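Local coordinates for oligopeptide ABC transporter OppAIV (Borrelia burgdorferi B31, PDB 4GL8), which probably binds oligopeptides outside the inner membrane and delivers them to an ABC transporter for uptake, at residues D87-T92 and K167-Y172; D279-G284 and Y502-D507; V297-N302 and N367-L372; R331-D336 and A483-R488. All coordinates share one frame; numbering follows the deposited sequence.

Contact 1: D87-T92 and K167-Y172; sequences DGVVYT and KSPKPY
V89 and P169 lie side by side and point the same way where the turn leading into strand 90-95 meets the loop that follows strand 161-165, two neighbours in an antiparallel five-stranded sheet of this solute-binding fold. The touching branch of V89 is CG1, which stands 3.6 Å from P169 CD and nearly as close to CG of that ring. Its chi1 of -56° sets CG1 beside the backbone N and opposite the carbonyl carbon, along the flank of the proline. Both residues suit the place: a branched side chain and a rigid ring make an apolar contact with little conformational freedom to lose. The pyrrolidine also reaches the backbone of the turn, with P169 CG 3.5 Å from D87 O. G88, at a positive phi of 76°, adopts a conformation that glycine accepts readily, and its carbonyl oxygen comes close to P169 CA. Around the bend, D87 OD1 receives a weak hydrogen bond from V89 N and is also bonded to S85 OG.

Farther along, Y91 points its CB toward the loop, its ring meeting F173 edge to face, and its phenol reaches the backbone of K170 through water. Water 1 lies in the plane of the Y91 ring at its edge, hydrogen-bonded to Y91 OH at 2.7 Å; it donates to G88 O and accepts from K170 N at 2.8 Å, so one solvent molecule joins turn, phenol and loop. Water 2 joins Y91 OH at 3.0 Å and donates to K170 O at 3.1 Å.

Contact 2: D279-G284 and Y502-D507; sequences DYYSMG and YLFRND
The ring of Y281 has the carbonyl oxygen of Y502 at its edge, near the ring plane, and N506 ND2 lies obliquely to it. The Y280 ring takes L503 CD2 at its edge, and the Y502 ring has Y281 O there; W512 meets both Y281 and Y502 edge to face. The Y281 ring and the N506 amide are turned 60° against each other, and their polar ends join: N506 ND2 donates to Y281 OH over 2.9 Å, with the oxygen close to the amide plane. A chi1 of 54° folds the N506 carboxamide back over its own backbone and toward this hydroxyl, and ND2 also donates to D278 O. A tyrosine suits the site because its long ring packs CE1 against F504 CB at 4.0 Å and still carries a hydroxyl to the amide.

On the opposite face Y280 CB meets L503 CD2 at 4.2 Å, an apolar pairing beside the carboxylate of D279, whose OD1 is bonded to Y254 and R277. R505 holds D507 side-on through NE and NH2, one nitrogen to each oxygen.

The backbones join by F504 N to D279 O at 3.1 Å, Y281 N to Y502 O at 2.9 Å and Y502 N to Y281 O at 3.0 Å. Y281 with Y502 is thus a hydrogen-bonded pair and Y280 with L503 a non-hydrogen-bonded one, the alternation of a twisted antiparallel ladder, here between strands 280-285 and 492-504, whose directions differ by 142°.

Contact 3: V297-N302 and N367-L372; sequences VKPLDN and NNFPLL
P299 meets F369 and P370 where a type I beta turn, P299 to N302, leads into helix 303-311 and packs on the loop before strand 372-377. The contact is apolar. P299 CG lies 3.5 Å from F369 CE1, the side chains crossing at about a right angle. F369 has chi1 near -155°, which swings its ring away from its own backbone N and brings CE1 to the proline; P370 CD rests over one face of that ring, toward the rim. P299 and P370 reach toward each other, P299 CD being 3.6 Å from P370 CG. Rigid rings suit this junction, offering apolar surface without chain entropy to lose.

The leucines form a second group. L300 and L372 meet tip to tip, and both touch I422 of strand 422-428, while V297 CG1 adds a looser contact to L372 CD2 at 4.2 Å.

The bonds within 297-302 shape the turn. L300 N donates to V297 O, closing the reversal that holds the cis peptide before P299, and N302 N to P299 O. L300 O accepts from R306, and N302, at the N-cap, reaches K304 N with OD1 in a weak hydrogen bond. K298 NZ closes a salt bridge on the syn lone pair of D301 OD2, 2.5 Å away.

Contact 4: R331-D336 and A483-R488; sequences RRATPD and AIIIER
The irregular loop 331-336 runs past helix 471-489, R332 and I486 being nearest with their CA atoms 6.2 Å apart, beside a wider pi-type turn of the helix at 484-488. I486 lies against the loop backbone: its CG2 is 3.3 Å from R331 O and 3.6 Å from A333 N. A chi1 of 76° places CG1 between the backbone N and the carbonyl carbon, with CG2 beside the N, and CD1 runs alongside R332 to meet CD at 4.0 Å. A333 points its methyl at the helix, where CB meets I486 CG2 and I485 CD1 at 3.8 and 3.9 Å; so small a side chain lets the loop come close to the two isoleucines.

R331 curls toward the helix through bends at chi2 and chi3. Its NH2 donates to I486 O over 3.0 Å, with an N-H...O angle of 157° and the oxygen at the edge of the guanidinium. Water 3 lies in the same guanidinium plane, accepting from R331 NE and donating to both R331 O and I486 O, while NH1 goes to S347 O.

The R332 guanidinium lies beyond this contact, in a salt bridge with D336 OD1 and a bond to T334 OG1, and its NE pairs with E482. I486 O is therefore gripped twice: a guanidinium and a water, two donors, serve a carbonyl near the C-terminal end of the helix, and the positive charge beside it would probably polarise that carbonyl.

From the N terminus, contact 1 closes first, drawing the turn at 87-92 to the loop at 167-172 where strand 90-95 begins and its neighbour in the five-stranded sheet, 161-165, has ended; it is complete before the others begin. Contact 2 then opens at 279-284 and closes only at 502-507, pairing strands 280-285 and 492-504 across a long excursion. Both contact 3 and contact 4 fall within that excursion, and their segments alternate: 297-302, 331-336, 367-372, 483-488. Contact 3 ties the approach to helix 303-311 to that of strand 372-377, and contact 4 brings a loop onto helix 471-489, which precedes strand 492-504. None of the four touches another; contacts 3 and 4 have centres about 23 Å apart.

Contact 1: D87-T92 and K167-Y172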
loop_
_atom_site.group_PDB
_atom_site.type_symbol
_atom_site.label_atom_id
_atom_site.label_comp_id
_atom_site.label_asym_id
_atom_site.label_seq_id
_atom_site.Cartn_x
_atom_site.Cartn_y
_atom_site.Cartn_z
ATOM N N ASP A 87 -9.406 -26.929 11.885
ATOM C CA ASP A 87 -8.857 -25.999 12.896
ATOM C C ASP A 87 -8.378 -24.651 12.306
ATOM O O ASP A 87 -7.877 -23.801 13.027
ATOM C CB ASP A 87 -7.730 -26.675 13.712
ATOM C CG ASP A 87 -6.469 -26.924 12.900
ATOM O OD1 ASP A 87 -6.481 -26.876 11.638
ATOM O OD2 ASP A 87 -5.435 -27.192 13.531
ATOM N N GLY A 88 -8.514 -24.476 10.999
ATOM C CA GLY A 88 -8.244 -23.204 10.373
ATOM C C GLY A 88 -6.783 -22.807 10.192
ATOM O O GLY A 88 -6.494 -21.639 9.888
ATOM N N VAL A 89 -5.849 -23.733 10.372
ATOM C CA VAL A 89 -4.442 -23.337 10.244
ATOM C C VAL A 89 -3.752 -23.841 9.002
ATOM O O VAL A 89 -2.753 -23.273 8.625
ATOM C CB VAL A 89 -3.587 -23.687 11.476
ATOM C CG1 VAL A 89 -4.166 -23.074 12.723
ATOM C CG2 VAL A 89 -3.387 -25.182 11.645
ATOM N N VAL A 90 -4.257 -24.909 8.377
ATOM C CA VAL A 90 -3.580 -25.542 7.229
ATOM C C VAL A 90 -4.344 -25.341 5.945
ATOM O O VAL A 90 -5.443 -25.870 5.778
ATOM C CB VAL A 90 -3.371 -27.053 7.441
ATOM C CG1 VAL A 90 -2.449 -27.624 6.350
ATOM C CG2 VAL A 90 -2.773 -27.325 8.815
ATOM N N TYR A 91 -3.762 -24.568 5.040
ATOM C CA TYR A 91 -4.358 -24.274 3.733
ATOM C C TYR A 91 -3.651 -25.066 2.668
ATOM O O TYR A 91 -2.411 -25.147 2.660
ATOM C CB TYR A 91 -4.206 -22.793 3.370
ATOM C CG TYR A 91 -5.094 -21.902 4.163
ATOM C CD1 TYR A 91 -4.884 -21.725 5.512
ATOM C CD2 TYR A 91 -6.141 -21.233 3.570
ATOM C CE1 TYR A 91 -5.699 -20.907 6.261
ATOM C CE2 TYR A 91 -6.967 -20.413 4.306
ATOM C CZ TYR A 91 -6.742 -20.250 5.654
ATOM O OH TYR A 91 -7.533 -19.415 6.404
ATOM N N THR A 92 -4.439 -25.635 1.760
ATOM C CA THR A 92 -3.919 -26.546 0.744
ATOM C C THR A 92 -4.455 -26.012 -0.586
ATOM O O THR A 92 -5.672 -26.006 -0.820
ATOM C CB THR A 92 -4.347 -28.012 1.049
ATOM O OG1 THR A 92 -3.925 -28.384 2.382
ATOM C CG2 THR A 92 -3.763 -29.029 0.039
ATOM N N LYS A 167 0.625 -19.910 11.550
ATOM C CA LYS A 167 0.980 -19.816 12.972
ATOM C C LYS A 167 -0.285 -19.905 13.867
ATOM O O LYS A 167 -0.316 -20.585 14.876
ATOM C CB LYS A 167 1.670 -18.453 13.119
ATOM C CG LYS A 167 2.535 -18.218 14.330
ATOM C CD LYS A 167 3.161 -16.828 14.218
ATOM C CE LYS A 167 3.229 -16.172 15.576
ATOM N NZ LYS A 167 3.944 -17.083 16.533
ATOM N N SER A 168 -1.328 -19.195 13.451
ATOM C CA SER A 168 -2.631 -19.187 14.106
ATOM C C SER A 168 -3.675 -18.859 13.022
ATOM O O SER A 168 -3.334 -18.299 11.989
ATOM C CB SER A 168 -2.680 -18.151 15.239
ATOM O OG SER A 168 -2.308 -16.854 14.769
ATOM N N PRO A 169 -4.937 -19.241 13.237
ATOM C CA PRO A 169 -5.970 -18.936 12.250
ATOM C C PRO A 169 -6.076 -17.456 11.930
ATOM O O PRO A 169 -5.881 -16.605 12.808
ATOM C CB PRO A 169 -7.267 -19.431 12.919
ATOM C CG PRO A 169 -6.813 -20.532 13.837
ATOM C CD PRO A 169 -5.455 -20.079 14.343
ATOM N N LYS A 170 -6.397 -17.167 10.671
ATOM C CA LYS A 170 -6.510 -15.821 10.178
ATOM C C LYS A 170 -7.494 -15.822 9.032
ATOM O O LYS A 170 -7.130 -16.229 7.931
ATOM C CB LYS A 170 -5.168 -15.332 9.667
ATOM C CG LYS A 170 -4.211 -14.950 10.769
ATOM C CD LYS A 170 -2.887 -14.508 10.198
ATOM C CE LYS A 170 -2.040 -13.758 11.214
ATOM N NZ LYS A 170 -1.907 -14.528 12.465
ATOM N N PRO A 171 -8.718 -15.313 9.272
ATOM C CA PRO A 171 -9.784 -15.270 8.270
ATOM C C PRO A 171 -9.436 -14.431 7.056
ATOM O O PRO A 171 -9.958 -14.692 5.981
ATOM C CB PRO A 171 -10.973 -14.638 9.028
ATOM C CG PRO A 171 -10.644 -14.808 10.483
ATOM C CD PRO A 171 -9.150 -14.672 10.538
ATOM N N TYR A 172 -8.558 -13.447 7.222
ATOM C CA TYR A 172 -8.100 -12.635 6.090
ATOM C C TYR A 172 -6.849 -13.171 5.370
ATOM O O TYR A 172 -6.324 -12.533 4.470
ATOM C CB TYR A 172 -7.833 -11.195 6.558
ATOM C CG TYR A 172 -7.019 -11.117 7.809
ATOM C CD1 TYR A 172 -7.637 -11.102 9.044
ATOM C CD2 TYR A 172 -5.630 -11.097 7.764
ATOM C CE1 TYR A 172 -6.896 -11.052 10.212
ATOM C CE2 TYR A 172 -4.879 -11.021 8.925
ATOM C CZ TYR A 172 -5.530 -11.002 10.148
ATOM O OH TYR A 172 -4.818 -10.961 11.314
HETATM O O HOH W 1 -7.283 -19.283 9.062
HETATM O O HOH W 2 -8.374 -16.856 5.172
#

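Contact 2: D279-G284 and Y502-D507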
loop_
_atom_site.group_PDB
_atom_site.type_symbol
_atom_site.label_atom_id
_atom_site.label_comp_id
_atom_site.label_asym_id
_atom_site.label_seq_id
_atom_site.Cartn_x
_atom_site.Cartn_y
_atom_site.Cartn_z
ATOM N N ASP A 279 -16.188 11.289 -17.795
ATOM C CA ASP A 279 -15.085 10.340 -17.760
ATOM C C ASP A 279 -14.321 10.420 -16.445
ATOM O O ASP A 279 -13.223 9.901 -16.349
ATOM C CB ASP A 279 -14.165 10.528 -18.979
ATOM C CG ASP A 279 -13.529 11.903 -19.044
ATOM O OD1 ASP A 279 -12.848 12.182 -20.060
ATOM O OD2 ASP A 279 -13.691 12.714 -18.098
ATOM N N TYR A 280 -14.920 11.062 -15.444
ATOM C CA TYR A 280 -14.333 11.190 -14.111
ATOM C C TYR A 280 -14.985 10.184 -13.180
ATOM O O TYR A 280 -16.203 9.973 -13.232
ATOM C CB TYR A 280 -14.540 12.607 -13.555
ATOM C CG TYR A 280 -14.121 12.802 -12.103
ATOM C CD1 TYR A 280 -12.802 13.111 -11.774
ATOM C CD2 TYR A 280 -15.055 12.699 -11.061
ATOM C CE1 TYR A 280 -12.408 13.293 -10.448
ATOM C CE2 TYR A 280 -14.681 12.885 -9.741
ATOM C CZ TYR A 280 -13.352 13.180 -9.443
ATOM O OH TYR A 280 -12.977 13.357 -8.152
ATOM N N TYR A 281 -14.163 9.592 -12.324
ATOM C CA TYR A 281 -14.593 8.591 -11.368
ATOM C C TYR A 281 -13.999 8.923 -10.012
ATOM O O TYR A 281 -12.974 9.593 -9.923
ATOM C CB TYR A 281 -14.067 7.234 -11.758
ATOM C CG TYR A 281 -14.626 6.651 -13.029
ATOM C CD1 TYR A 281 -14.241 7.148 -14.276
ATOM C CD2 TYR A 281 -15.496 5.561 -12.995
ATOM C CE1 TYR A 281 -14.730 6.593 -15.449
ATOM C CE2 TYR A 281 -15.980 5.003 -14.172
ATOM C CZ TYR A 281 -15.591 5.531 -15.394
ATOM O OH TYR A 281 -16.054 4.978 -16.564
ATOM N N SER A 282 -14.640 8.432 -8.963
ATOM C CA SER A 282 -14.215 8.742 -7.613
ATOM C C SER A 282 -14.766 7.695 -6.682
ATOM O O SER A 282 -15.918 7.279 -6.824
ATOM C CB SER A 282 -14.731 10.126 -7.195
ATOM O OG SER A 282 -14.242 10.422 -5.911
ATOM N N MET A 283 -13.943 7.266 -5.735
ATOM C CA MET A 283 -14.382 6.292 -4.758
ATOM C C MET A 283 -13.613 6.420 -3.469
ATOM O O MET A 283 -12.411 6.681 -3.491
ATOM C CB MET A 283 -14.198 4.871 -5.299
ATOM C CG MET A 283 -14.898 3.826 -4.448
ATOM S SD MET A 283 -14.872 2.183 -5.148
ATOM C CE MET A 283 -16.200 2.289 -6.352
ATOM N N GLY A 284 -14.324 6.230 -2.358
ATOM C CA GLY A 284 -13.703 5.978 -1.075
ATOM C C GLY A 284 -12.891 4.674 -1.142
ATOM O O GLY A 284 -13.414 3.643 -1.559
ATOM N N TYR A 502 -10.104 9.482 -10.666
ATOM C CA TYR A 502 -9.592 8.881 -11.912
ATOM C C TYR A 502 -10.229 9.501 -13.139
ATOM O O TYR A 502 -11.404 9.933 -13.090
ATOM C CB TYR A 502 -9.878 7.375 -11.970
ATOM C CG TYR A 502 -9.581 6.607 -10.716
ATOM C CD1 TYR A 502 -8.437 5.793 -10.622
ATOM C CD2 TYR A 502 -10.447 6.665 -9.624
ATOM C CE1 TYR A 502 -8.165 5.087 -9.473
ATOM C CE2 TYR A 502 -10.178 5.960 -8.469
ATOM C CZ TYR A 502 -9.039 5.172 -8.396
ATOM O OH TYR A 502 -8.779 4.464 -7.246
ATOM N N LEU A 503 -9.461 9.537 -14.232
ATOM C CA LEU A 503 -10.007 9.819 -15.562
ATOM C C LEU A 503 -9.773 8.585 -16.400
ATOM O O LEU A 503 -8.682 8.026 -16.390
ATOM C CB LEU A 503 -9.337 11.037 -16.226
ATOM C CG LEU A 503 -9.574 12.387 -15.533
ATOM C CD1 LEU A 503 -8.578 13.431 -16.023
ATOM C CD2 LEU A 503 -10.995 12.874 -15.753
ATOM N N PHE A 504 -10.792 8.179 -17.147
ATOM C CA PHE A 504 -10.749 6.961 -17.967
ATOM C C PHE A 504 -11.676 7.183 -19.159
ATOM O O PHE A 504 -12.822 7.574 -18.991
ATOM C CB PHE A 504 -11.191 5.777 -17.107
ATOM C CG PHE A 504 -11.326 4.472 -17.844
ATOM C CD1 PHE A 504 -10.213 3.666 -18.091
ATOM C CD2 PHE A 504 -12.569 4.005 -18.211
ATOM C CE1 PHE A 504 -10.347 2.444 -18.741
ATOM C CE2 PHE A 504 -12.710 2.786 -18.871
ATOM C CZ PHE A 504 -11.599 2.000 -19.133
ATOM N N ARG A 505 -11.147 6.944 -20.354
ATOM C CA ARG A 505 -11.850 7.169 -21.608
ATOM C C ARG A 505 -12.891 6.072 -21.852
ATOM O O ARG A 505 -12.668 5.132 -22.634
ATOM C CB ARG A 505 -10.829 7.252 -22.756
ATOM C CG ARG A 505 -10.005 8.549 -22.751
ATOM C CD ARG A 505 -10.835 9.775 -23.144
ATOM N NE ARG A 505 -11.509 9.617 -24.450
ATOM C CZ ARG A 505 -10.957 9.847 -25.647
ATOM N NH1 ARG A 505 -9.698 10.276 -25.781
ATOM N NH2 ARG A 505 -11.665 9.616 -26.735
ATOM N N ASN A 506 -14.017 6.187 -21.135
ATOM C CA ASN A 506 -15.095 5.201 -21.220
ATOM C C ASN A 506 -15.878 5.247 -22.545
ATOM O O ASN A 506 -16.673 4.357 -22.802
ATOM C CB ASN A 506 -16.042 5.271 -20.001
ATOM C CG ASN A 506 -16.601 6.670 -19.749
ATOM O OD1 ASN A 506 -16.728 7.473 -20.665
ATOM N ND2 ASN A 506 -16.922 6.965 -18.494
ATOM N N ASP A 507 -15.638 6.265 -23.379
ATOM C CA ASP A 507 -16.096 6.245 -24.779
ATOM C C ASP A 507 -15.282 5.322 -25.723
ATOM O O ASP A 507 -15.737 5.012 -26.829
ATOM C CB ASP A 507 -16.053 7.663 -25.345
ATOM C CG ASP A 507 -14.643 8.227 -25.355
ATOM O OD1 ASP A 507 -13.939 8.101 -24.320
ATOM O OD2 ASP A 507 -14.230 8.760 -26.403
#

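Contact 3: V297-N302 and N367-L372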
loop_
_atom_site.group_PDB
_atom_site.type_symbol
_atom_site.label_atom_id
_atom_site.label_comp_id
_atom_site.label_asym_id
_atom_site.label_seq_id
_atom_site.Cartn_x
_atom_site.Cartn_y
_atom_site.Cartn_z
ATOM N N VAL A 297 13.407 12.781 16.872
ATOM C CA VAL A 297 13.732 14.178 16.568
ATOM C C VAL A 297 13.004 15.078 17.530
ATOM O O VAL A 297 11.782 15.047 17.588
ATOM C CB VAL A 297 13.376 14.574 15.114
ATOM C CG1 VAL A 297 13.576 16.064 14.908
ATOM C CG2 VAL A 297 14.240 13.796 14.142
ATOM N N LYS A 298 13.740 15.882 18.283
ATOM C CA LYS A 298 13.108 16.758 19.253
ATOM C C LYS A 298 12.474 17.973 18.593
ATOM O O LYS A 298 13.041 18.510 17.649
ATOM C CB LYS A 298 14.118 17.172 20.312
ATOM C CG LYS A 298 14.586 15.974 21.117
ATOM C CD LYS A 298 15.472 16.376 22.263
ATOM C CE LYS A 298 15.789 15.194 23.165
ATOM N NZ LYS A 298 14.650 14.852 24.063
ATOM N N PRO A 299 11.306 18.442 19.101
ATOM C CA PRO A 299 10.549 18.001 20.262
ATOM C C PRO A 299 9.380 17.039 19.933
ATOM O O PRO A 299 8.381 17.009 20.664
ATOM C CB PRO A 299 9.995 19.321 20.792
ATOM C CG PRO A 299 9.655 20.076 19.540
ATOM C CD PRO A 299 10.709 19.669 18.533
ATOM N N LEU A 300 9.531 16.227 18.888
ATOM C CA LEU A 300 8.478 15.309 18.491
ATOM C C LEU A 300 8.372 14.109 19.449
ATOM O O LEU A 300 7.384 13.377 19.426
ATOM C CB LEU A 300 8.650 14.877 17.032
ATOM C CG LEU A 300 8.725 16.020 16.010
ATOM C CD1 LEU A 300 9.014 15.511 14.607
ATOM C CD2 LEU A 300 7.405 16.779 16.006
ATOM N N ASP A 301 9.359 13.968 20.336
ATOM C CA ASP A 301 9.313 13.006 21.421
ATOM C C ASP A 301 8.387 13.445 22.562
ATOM O O ASP A 301 8.211 12.709 23.526
ATOM C CB ASP A 301 10.744 12.707 21.965
ATOM C CG ASP A 301 11.511 13.958 22.378
ATOM O OD1 ASP A 301 11.061 15.081 22.145
ATOM O OD2 ASP A 301 12.618 13.824 22.934
ATOM N N ASN A 302 7.815 14.646 22.452
ATOM C CA ASN A 302 6.955 15.218 23.480
ATOM C C ASN A 302 5.489 15.023 23.103
ATOM O O ASN A 302 5.013 15.661 22.161
ATOM C CB ASN A 302 7.263 16.716 23.636
ATOM C CG ASN A 302 6.614 17.332 24.849
ATOM O OD1 ASN A 302 5.531 16.937 25.290
ATOM N ND2 ASN A 302 7.270 18.311 25.390
ATOM N N ASN A 367 7.116 30.219 21.008
ATOM C CA ASN A 367 8.488 30.617 21.381
ATOM C C ASN A 367 9.440 29.428 21.542
ATOM O O ASN A 367 9.102 28.439 22.201
ATOM C CB ASN A 367 8.515 31.390 22.698
ATOM C CG ASN A 367 7.817 32.724 22.618
ATOM O OD1 ASN A 367 7.597 33.272 21.540
ATOM N ND2 ASN A 367 7.466 33.260 23.778
ATOM N N ASN A 368 10.605 29.529 20.905
ATOM C CA ASN A 368 11.627 28.501 20.942
ATOM C C ASN A 368 11.279 27.175 20.282
ATOM O O ASN A 368 12.089 26.253 20.333
ATOM C CB ASN A 368 12.108 28.290 22.386
ATOM C CG ASN A 368 12.718 29.552 22.966
ATOM O OD1 ASN A 368 13.652 30.115 22.386
ATOM N ND2 ASN A 368 12.176 30.025 24.080
ATOM N N PHE A 369 10.128 27.079 19.603
ATOM C CA PHE A 369 9.867 25.911 18.755
ATOM C C PHE A 369 10.877 25.853 17.596
ATOM O O PHE A 369 11.047 26.831 16.883
ATOM C CB PHE A 369 8.449 25.890 18.201
ATOM C CG PHE A 369 7.979 24.488 17.852
ATOM C CD1 PHE A 369 7.524 23.621 18.863
ATOM C CD2 PHE A 369 8.054 24.015 16.553
ATOM C CE1 PHE A 369 7.118 22.339 18.578
ATOM C CE2 PHE A 369 7.674 22.714 16.272
ATOM C CZ PHE A 369 7.192 21.874 17.286
ATOM N N PRO A 370 11.573 24.714 17.424
ATOM C CA PRO A 370 12.585 24.706 16.362
ATOM C C PRO A 370 11.994 24.650 14.955
ATOM O O PRO A 370 10.822 24.299 14.764
ATOM C CB PRO A 370 13.398 23.432 16.640
ATOM C CG PRO A 370 12.517 22.583 17.498
ATOM C CD PRO A 370 11.616 23.501 18.259
ATOM N N LEU A 371 12.819 24.965 13.976
ATOM C CA LEU A 371 12.425 24.885 12.593
ATOM C C LEU A 371 12.496 23.437 12.108
ATOM O O LEU A 371 13.543 22.962 11.752
ATOM C CB LEU A 371 13.341 25.803 11.765
ATOM C CG LEU A 371 13.033 25.897 10.261
ATOM C CD1 LEU A 371 11.670 26.536 10.028
ATOM C CD2 LEU A 371 14.127 26.657 9.539
ATOM N N LEU A 372 11.375 22.737 12.082
ATOM C CA LEU A 372 11.326 21.370 11.522
ATOM C C LEU A 372 11.023 21.333 9.993
ATOM O O LEU A 372 10.297 22.193 9.473
ATOM C CB LEU A 372 10.249 20.563 12.239
ATOM C CG LEU A 372 10.375 20.466 13.759
ATOM C CD1 LEU A 372 9.138 19.782 14.327
ATOM C CD2 LEU A 372 11.648 19.729 14.167
#

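Contact 4: R331-D336 and A483-R488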
loop_
_atom_site.group_PDB
_atom_site.type_symbol
_atom_site.label_atom_id
_atom_site.label_comp_id
_atom_site.label_asym_id
_atom_site.label_seq_id
_atom_site.Cartn_x
_atom_site.Cartn_y
_atom_site.Cartn_z
ATOM N N ARG A 331 -9.893 11.281 12.919
ATOM C CA ARG A 331 -8.837 11.086 13.885
ATOM C C ARG A 331 -8.434 9.609 13.925
ATOM O O ARG A 331 -7.471 9.243 14.612
ATOM C CB ARG A 331 -9.315 11.534 15.246
ATOM C CG ARG A 331 -9.450 13.041 15.371
ATOM C CD ARG A 331 -8.147 13.643 15.851
ATOM N NE ARG A 331 -7.699 12.996 17.079
ATOM C CZ ARG A 331 -8.241 13.203 18.285
ATOM N NH1 ARG A 331 -9.220 14.069 18.457
ATOM N NH2 ARG A 331 -7.774 12.539 19.331
ATOM N N ARG A 332 -9.175 8.779 13.178
ATOM C CA ARG A 332 -8.941 7.339 13.117
ATOM C C ARG A 332 -7.698 6.967 12.340
ATOM O O ARG A 332 -7.275 7.675 11.418
ATOM C CB ARG A 332 -10.137 6.585 12.492
ATOM C CG ARG A 332 -11.441 6.596 13.315
ATOM C CD ARG A 332 -11.567 5.432 14.290
ATOM N NE ARG A 332 -11.408 4.178 13.572
ATOM C CZ ARG A 332 -12.364 3.522 12.916
ATOM N NH1 ARG A 332 -13.628 3.923 12.930
ATOM N NH2 ARG A 332 -12.057 2.411 12.264
ATOM N N ALA A 333 -7.142 5.817 12.720
ATOM C CA ALA A 333 -5.973 5.225 12.060
ATOM C C ALA A 333 -6.334 4.147 11.027
ATOM O O ALA A 333 -5.496 3.730 10.238
ATOM C CB ALA A 333 -5.068 4.626 13.127
ATOM N N THR A 334 -7.558 3.634 11.076
ATOM C CA THR A 334 -7.984 2.592 10.141
ATOM C C THR A 334 -9.282 3.004 9.454
ATOM O O THR A 334 -10.071 3.736 10.018
ATOM C CB THR A 334 -8.267 1.258 10.852
ATOM O OG1 THR A 334 -9.489 1.369 11.569
ATOM C CG2 THR A 334 -7.151 0.884 11.850
ATOM N N PRO A 335 -9.507 2.511 8.232
ATOM C CA PRO A 335 -10.843 2.598 7.689
ATOM C C PRO A 335 -11.766 1.674 8.490
ATOM O O PRO A 335 -11.278 0.887 9.314
ATOM C CB PRO A 335 -10.695 2.079 6.267
ATOM C CG PRO A 335 -9.235 2.008 5.994
ATOM C CD PRO A 335 -8.567 1.852 7.311
ATOM N N ASP A 336 -13.070 1.794 8.249
ATOM C CA ASP A 336 -14.062 0.863 8.786
ATOM C C ASP A 336 -14.144 -0.361 7.887
ATOM O O ASP A 336 -13.920 -0.260 6.682
ATOM C CB ASP A 336 -15.439 1.519 8.863
ATOM C CG ASP A 336 -15.523 2.605 9.936
ATOM O OD1 ASP A 336 -14.834 2.557 10.991
ATOM O OD2 ASP A 336 -16.304 3.533 9.704
ATOM N N ALA A 483 -7.179 3.018 20.120
ATOM C CA ALA A 483 -7.394 4.155 21.010
ATOM C C ALA A 483 -6.085 4.681 21.557
ATOM O O ALA A 483 -5.972 5.869 21.781
ATOM C CB ALA A 483 -8.309 3.796 22.168
ATOM N N ILE A 484 -5.109 3.805 21.785
ATOM C CA ILE A 484 -3.806 4.230 22.295
ATOM C C ILE A 484 -3.100 5.139 21.292
ATOM O O ILE A 484 -2.581 6.181 21.670
ATOM C CB ILE A 484 -2.889 3.026 22.640
ATOM C CG1 ILE A 484 -3.422 2.251 23.847
ATOM C CG2 ILE A 484 -1.469 3.472 22.920
ATOM C CD1 ILE A 484 -2.727 0.929 24.017
ATOM N N ILE A 485 -3.048 4.749 20.028
ATOM C CA ILE A 485 -2.424 5.621 19.013
ATOM C C ILE A 485 -3.254 6.861 18.631
ATOM O O ILE A 485 -2.683 7.924 18.456
ATOM C CB ILE A 485 -1.957 4.855 17.765
ATOM C CG1 ILE A 485 -3.124 4.231 17.015
ATOM C CG2 ILE A 485 -0.912 3.819 18.193
ATOM C CD1 ILE A 485 -2.696 3.310 15.888
ATOM N N ILE A 486 -4.577 6.745 18.534
ATOM C CA ILE A 486 -5.403 7.917 18.154
ATOM C C ILE A 486 -5.848 8.883 19.261
ATOM O O ILE A 486 -6.109 10.032 18.935
ATOM C CB ILE A 486 -6.623 7.549 17.235
ATOM C CG1 ILE A 486 -7.774 6.903 17.995
ATOM C CG2 ILE A 486 -6.189 6.621 16.105
ATOM C CD1 ILE A 486 -8.947 6.565 17.086
ATOM N N GLU A 487 -5.962 8.444 20.524
ATOM C CA GLU A 487 -6.349 9.341 21.662
ATOM C C GLU A 487 -5.278 9.581 22.722
ATOM O O GLU A 487 -5.466 10.449 23.561
ATOM C CB GLU A 487 -7.533 8.815 22.494
ATOM C CG GLU A 487 -8.619 8.028 21.782
ATOM C CD GLU A 487 -9.838 7.720 22.702
ATOM O OE1 GLU A 487 -10.612 6.807 22.362
ATOM O OE2 GLU A 487 -10.046 8.380 23.756
ATOM N N ARG A 488 -4.218 8.786 22.756
ATOM C CA ARG A 488 -3.252 8.869 23.854
ATOM C C ARG A 488 -1.850 9.214 23.391
ATOM O O ARG A 488 -1.314 10.210 23.818
ATOM C CB ARG A 488 -3.222 7.563 24.667
ATOM C CG ARG A 488 -2.378 7.648 25.936
ATOM C CD ARG A 488 -2.605 6.465 26.882
ATOM N NE ARG A 488 -1.686 5.353 26.635
ATOM C CZ ARG A 488 -1.937 4.066 26.929
ATOM N NH1 ARG A 488 -1.018 3.138 26.651
ATOM N NH2 ARG A 488 -3.100 3.685 27.487
HETATM O O HOH W 3 -5.793 10.878 16.157
#